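Local coordinates for protein phosphatidylserine synthase (Haemophilus influenzae, PDB 3HSI) that belongs to the phospholipase D superfamily of mixed alpha/beta proteins with PLD-type domains, at residues 37-40 against 41-45; 68-71 against 72-76. All coordinates share one frame; numbering follows the deposited sequence.

Contact 1: residues 37-40 against 41-45; sequences EFKT and QIIEL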
loop_
_atom_site.group_PDB
_atom_site.type_symbol
_atom_site.label_atom_id
_atom_site.label_comp_id
_atom_site.label_asym_id
_atom_site.label_seq_id
_atom_site.Cartn_x
_atom_site.Cartn_y
_atom_site.Cartn_z
ATOM N N GLU C 37 16.463 -15.038 -30.126
ATOM C CA GLU C 37 15.739 -14.314 -31.193
ATOM C C GLU C 37 15.401 -12.869 -30.800
ATOM O O GLU C 37 15.541 -11.935 -31.594
ATOM C CB GLU C 37 14.432 -15.038 -31.573
ATOM C CG GLU C 37 14.630 -16.258 -32.422
ATOM C CD GLU C 37 13.329 -16.908 -32.922
ATOM O OE1 GLU C 37 12.224 -16.286 -32.905
ATOM O OE2 GLU C 37 13.444 -18.077 -33.355
ATOM N N PHE C 38 14.947 -12.701 -29.569
ATOM C CA PHE C 38 14.615 -11.395 -29.036
ATOM C C PHE C 38 15.824 -10.445 -29.071
ATOM O O PHE C 38 15.726 -9.321 -29.565
ATOM C CB PHE C 38 14.090 -11.589 -27.587
ATOM C CG PHE C 38 13.756 -10.302 -26.859
ATOM C CD1 PHE C 38 12.878 -9.352 -27.427
ATOM C CD2 PHE C 38 14.265 -10.071 -25.596
ATOM C CE1 PHE C 38 12.544 -8.153 -26.721
ATOM C CE2 PHE C 38 13.965 -8.893 -24.890
ATOM C CZ PHE C 38 13.096 -7.931 -25.441
ATOM N N LYS C 39 16.958 -10.898 -28.532
ATOM C CA LYS C 39 18.203 -10.173 -28.659
ATOM C C LYS C 39 18.523 -9.841 -30.125
ATOM O O LYS C 39 18.878 -8.724 -30.461
ATOM C CB LYS C 39 19.357 -10.969 -28.071
ATOM C CG LYS C 39 20.662 -10.176 -28.142
ATOM C CD LYS C 39 21.838 -10.903 -27.559
ATOM C CE LYS C 39 23.084 -10.111 -27.786
ATOM N NZ LYS C 39 24.286 -10.901 -27.382
ATOM N N THR C 40 18.401 -10.817 -31.005
ATOM C CA THR C 40 18.699 -10.558 -32.411
ATOM C C THR C 40 17.777 -9.490 -33.019
ATOM O O THR C 40 18.244 -8.600 -33.722
ATOM C CB THR C 40 18.615 -11.858 -33.168
ATOM O OG1 THR C 40 19.411 -12.810 -32.450
ATOM C CG2 THR C 40 19.169 -11.699 -34.605
ATOM N N GLN C 41 16.478 -9.583 -32.732
ATOM C CA GLN C 41 15.517 -8.587 -33.196
ATOM C C GLN C 41 15.801 -7.170 -32.682
ATOM O O GLN C 41 15.849 -6.240 -33.473
ATOM C CB GLN C 41 14.059 -9.000 -32.905
ATOM C CG GLN C 41 13.463 -9.938 -33.944
ATOM C CD GLN C 41 13.795 -9.548 -35.377
ATOM O OE1 GLN C 41 13.536 -8.435 -35.807
ATOM N NE2 GLN C 41 14.399 -10.465 -36.108
ATOM N N ILE C 42 16.031 -7.019 -31.383
ATOM C CA ILE C 42 16.437 -5.721 -30.815
ATOM C C ILE C 42 17.581 -5.121 -31.642
ATOM O O ILE C 42 17.462 -4.026 -32.153
ATOM C CB ILE C 42 16.854 -5.814 -29.327
ATOM C CG1 ILE C 42 15.658 -6.187 -28.462
ATOM C CG2 ILE C 42 17.450 -4.471 -28.828
ATOM C CD1 ILE C 42 16.087 -6.724 -27.116
ATOM N N ILE C 43 18.662 -5.863 -31.795
ATOM C CA ILE C 43 19.809 -5.393 -32.548
ATOM C C ILE C 43 19.488 -4.970 -33.995
ATOM O O ILE C 43 19.858 -3.877 -34.422
ATOM C CB ILE C 43 20.946 -6.410 -32.517
ATOM C CG1 ILE C 43 21.435 -6.558 -31.070
ATOM C CG2 ILE C 43 22.089 -5.962 -33.466
ATOM C CD1 ILE C 43 22.541 -7.614 -30.870
ATOM N N GLU C 44 18.756 -5.812 -34.713
ATOM C CA GLU C 44 18.386 -5.552 -36.103
ATOM C C GLU C 44 17.489 -4.296 -36.238
ATOM O O GLU C 44 17.623 -3.472 -37.188
ATOM C CB GLU C 44 17.632 -6.776 -36.609
ATOM C CG GLU C 44 17.516 -6.865 -38.086
ATOM C CD GLU C 44 16.934 -8.197 -38.547
ATOM O OE1 GLU C 44 16.772 -9.114 -37.708
ATOM O OE2 GLU C 44 16.642 -8.327 -39.758
ATOM N N LEU C 45 16.579 -4.157 -35.285
ATOM C CA LEU C 45 15.661 -3.029 -35.260
ATOM C C LEU C 45 16.378 -1.706 -34.933
ATOM O O LEU C 45 16.065 -0.660 -35.549
ATOM C CB LEU C 45 14.501 -3.284 -34.277
ATOM C CG LEU C 45 13.473 -4.277 -34.835
ATOM C CD1 LEU C 45 12.405 -4.528 -33.791
ATOM C CD2 LEU C 45 12.876 -3.799 -36.199
#
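Phe38 and Ile42 meet one turn apart on helix 35-48 of this phospholipase D-type fold, and the stretch illustrates how an amphipathic helix deals out its contacts at an i to i+4 spacing. The apolar part is a CH-pi contact. Ile42 CD1 sits over one face of the Phe38 ring, 3.7 Å from its centroid and 14° off the normal, with CZ the nearest ring atom at 3.6 Å from CD1. Phe38 has CG anti to its own N (chi1 177°), which turns the ring outward and somewhat toward the next turn, while Ile42 extends CG1 and CD1 back to meet it. The same ring stacks with Tyr175, and both side chains rest on Leu153 of strand 151-155, so this flank of the helix faces the sheet.

A looser pair follows on the neighbouring flank. Lys39 and Ile43 run side by side in the same direction, and the lysine CE passes 4.0 Å from Ile43 CD1. The fully extended lysine chain carries its ammonium past the isoleucine to Glu68 and Gln166.

Backbone hydrogen bonds of the regular alpha-helical kind join the two segments, from Gln41 N to Glu37 O, Ile42 N to Phe38 O, Ile43 N to Lys39 O and Glu44 N to Thr40 O. On the more exposed side, Thr40 OG1 bonds back to the carbonyl of Ala36, and Glu37 OE1 receives the amide of Gly33. Gln41 bends at chi2 (-43°), its OE1 bonded to Lys177, and its other amide atom, NE2, makes a weak hydrogen bond of 3.2 Å to Glu44 OE1.

Contact 2: residues 68-71 against 72-76; sequences EILD and EIYRV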
loop_
_atom_site.group_PDB
_atom_site.type_symbol
_atom_site.label_atom_id
_atom_site.label_comp_id
_atom_site.label_asym_id
_atom_site.label_seq_id
_atom_site.Cartn_x
_atom_site.Cartn_y
_atom_site.Cartn_z
ATOM N N GLU C 68 26.155 -4.157 -24.874
ATOM C CA GLU C 68 26.047 -4.456 -26.297
ATOM C C GLU C 68 24.852 -3.700 -26.885
ATOM O O GLU C 68 24.967 -3.079 -27.946
ATOM C CB GLU C 68 25.877 -5.946 -26.509
ATOM C CG GLU C 68 26.083 -6.368 -27.958
ATOM C CD GLU C 68 25.956 -7.866 -28.171
ATOM O OE1 GLU C 68 25.954 -8.641 -27.178
ATOM O OE2 GLU C 68 25.854 -8.271 -29.355
ATOM N N ILE C 69 23.731 -3.684 -26.176
ATOM C CA ILE C 69 22.561 -2.986 -26.716
ATOM C C ILE C 69 22.792 -1.486 -26.750
ATOM O O ILE C 69 22.518 -0.843 -27.776
ATOM C CB ILE C 69 21.229 -3.341 -26.003
ATOM C CG1 ILE C 69 20.956 -4.854 -26.044
ATOM C CG2 ILE C 69 20.059 -2.579 -26.631
ATOM C CD1 ILE C 69 21.231 -5.529 -27.405
ATOM N N LEU C 70 23.329 -0.930 -25.662
ATOM C CA LEU C 70 23.564 0.520 -25.600
ATOM C C LEU C 70 24.594 0.964 -26.633
ATOM O O LEU C 70 24.459 2.040 -27.222
ATOM C CB LEU C 70 23.964 0.944 -24.200
ATOM C CG LEU C 70 24.034 2.446 -23.923
ATOM C CD1 LEU C 70 22.735 3.125 -24.375
ATOM C CD2 LEU C 70 24.312 2.721 -22.445
ATOM N N ASP C 71 25.605 0.127 -26.864
ATOM C CA ASP C 71 26.567 0.335 -27.959
ATOM C C ASP C 71 25.922 0.443 -29.335
ATOM O O ASP C 71 26.346 1.273 -30.143
ATOM C CB ASP C 71 27.590 -0.784 -28.006
ATOM C CG ASP C 71 28.617 -0.661 -26.926
ATOM O OD1 ASP C 71 28.786 0.461 -26.393
ATOM O OD2 ASP C 71 29.246 -1.682 -26.592
ATOM N N GLU C 72 24.933 -0.419 -29.604
ATOM C CA GLU C 72 24.158 -0.341 -30.843
ATOM C C GLU C 72 23.429 0.993 -30.982
ATOM O O GLU C 72 23.424 1.577 -32.074
ATOM C CB GLU C 72 23.172 -1.504 -31.003
ATOM C CG GLU C 72 23.815 -2.889 -31.149
ATOM C CD GLU C 72 24.603 -3.077 -32.421
ATOM O OE1 GLU C 72 24.419 -2.330 -33.414
ATOM O OE2 GLU C 72 25.449 -3.992 -32.421
ATOM N N ILE C 73 22.847 1.476 -29.878
ATOM C CA ILE C 73 22.131 2.758 -29.850
ATOM C C ILE C 73 23.059 3.905 -30.221
ATOM O O ILE C 73 22.731 4.716 -31.077
ATOM C CB ILE C 73 21.554 3.082 -28.435
ATOM C CG1 ILE C 73 20.535 2.028 -28.008
ATOM C CG2 ILE C 73 20.930 4.521 -28.399
ATOM C CD1 ILE C 73 19.196 2.155 -28.662
ATOM N N TYR C 74 24.215 3.971 -29.555
ATOM C CA TYR C 74 25.149 5.076 -29.725
ATOM C C TYR C 74 25.679 5.059 -31.146
ATOM O O TYR C 74 25.894 6.100 -31.739
ATOM C CB TYR C 74 26.297 4.992 -28.710
ATOM C CG TYR C 74 25.983 5.690 -27.406
ATOM C CD1 TYR C 74 26.237 7.059 -27.251
ATOM C CD2 TYR C 74 25.460 4.993 -26.332
ATOM C CE1 TYR C 74 25.950 7.721 -26.066
ATOM C CE2 TYR C 74 25.158 5.650 -25.136
ATOM C CZ TYR C 74 25.416 7.014 -25.014
ATOM O OH TYR C 74 25.128 7.666 -23.853
ATOM N N ARG C 75 25.866 3.864 -31.694
ATOM C CA ARG C 75 26.334 3.754 -33.058
ATOM C C ARG C 75 25.319 4.362 -34.042
ATOM O O ARG C 75 25.716 5.149 -34.905
ATOM C CB ARG C 75 26.686 2.300 -33.382
ATOM C CG ARG C 75 27.090 2.028 -34.818
ATOM C CD ARG C 75 27.259 0.512 -34.999
ATOM N NE ARG C 75 27.239 0.018 -36.387
ATOM C CZ ARG C 75 26.155 -0.071 -37.166
ATOM N NH1 ARG C 75 24.958 0.359 -36.747
ATOM N NH2 ARG C 75 26.279 -0.567 -38.397
ATOM N N VAL C 76 24.026 4.036 -33.905
ATOM C CA VAL C 76 23.040 4.564 -34.854
ATOM C C VAL C 76 22.832 6.050 -34.646
ATOM O O VAL C 76 22.630 6.796 -35.615
ATOM C CB VAL C 76 21.667 3.824 -34.872
ATOM C CG1 VAL C 76 21.838 2.499 -35.513
ATOM C CG2 VAL C 76 21.034 3.719 -33.478
#
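Helix 64-79 is the crossover helix of a beta-alpha-beta unit between the parallel strands 52-56 and 84-90, and Leu70 and Tyr74 pair one turn apart on it. The two side chains lie alongside each other and point the same way. Leu70 brings CG and CD1 up to the CD2-CE2 side of the tyrosine ring, CD1 standing 3.6 Å from Tyr74 CE2. Its CG is anti to the backbone N (chi1 -171°), a setting that sends the branch outward, with CD1 reaching slightly toward the next turn. The Leu70 carbonyl meets Tyr74 twice: it accepts the hydrogen bond from Tyr74 N at 3.0 Å, and Tyr74 CD2 presents the ring edge to the same oxygen at 3.2 Å. Beyond the pair, Tyr74 stacks on Tyr118 and Leu70 packs on Trp110 of helix 107-118.

Acidic groups occupy another flank. With CG beside its own backbone N (chi1 -65°), Glu72 sets that carbon 3.4 Å from Glu68 O; the bend at chi2 turns the carboxylate. Glu72 OE2 lies 5.3 Å from Glu68 OE2, a spacing of like charges probably mildly unfavourable by itself. Arg47, bridged to Glu72, and Lys39, paired with Glu68, probably offset this and favour both ionised forms.

In the fold
Following the chain from the N terminus, contact 1 comes first, within helix 35-48; strand 52-56 follows, and then helix 64-79 holds contact 2. The two are in series: neither encloses nor crosses the other, and each closes just a turn of helix. Their centres lie about 12 Å apart because the two helices pack together. Ile42 and Ile43 meet Ile69 in an apolar seam, and beside it the salt bridge Lys39 NZ to Glu68 OE1, 2.8 Å, fastens the first helix to the second. Contact 1 also faces strand 151-155, whereas contact 2 carries the packing on to helix 107-118.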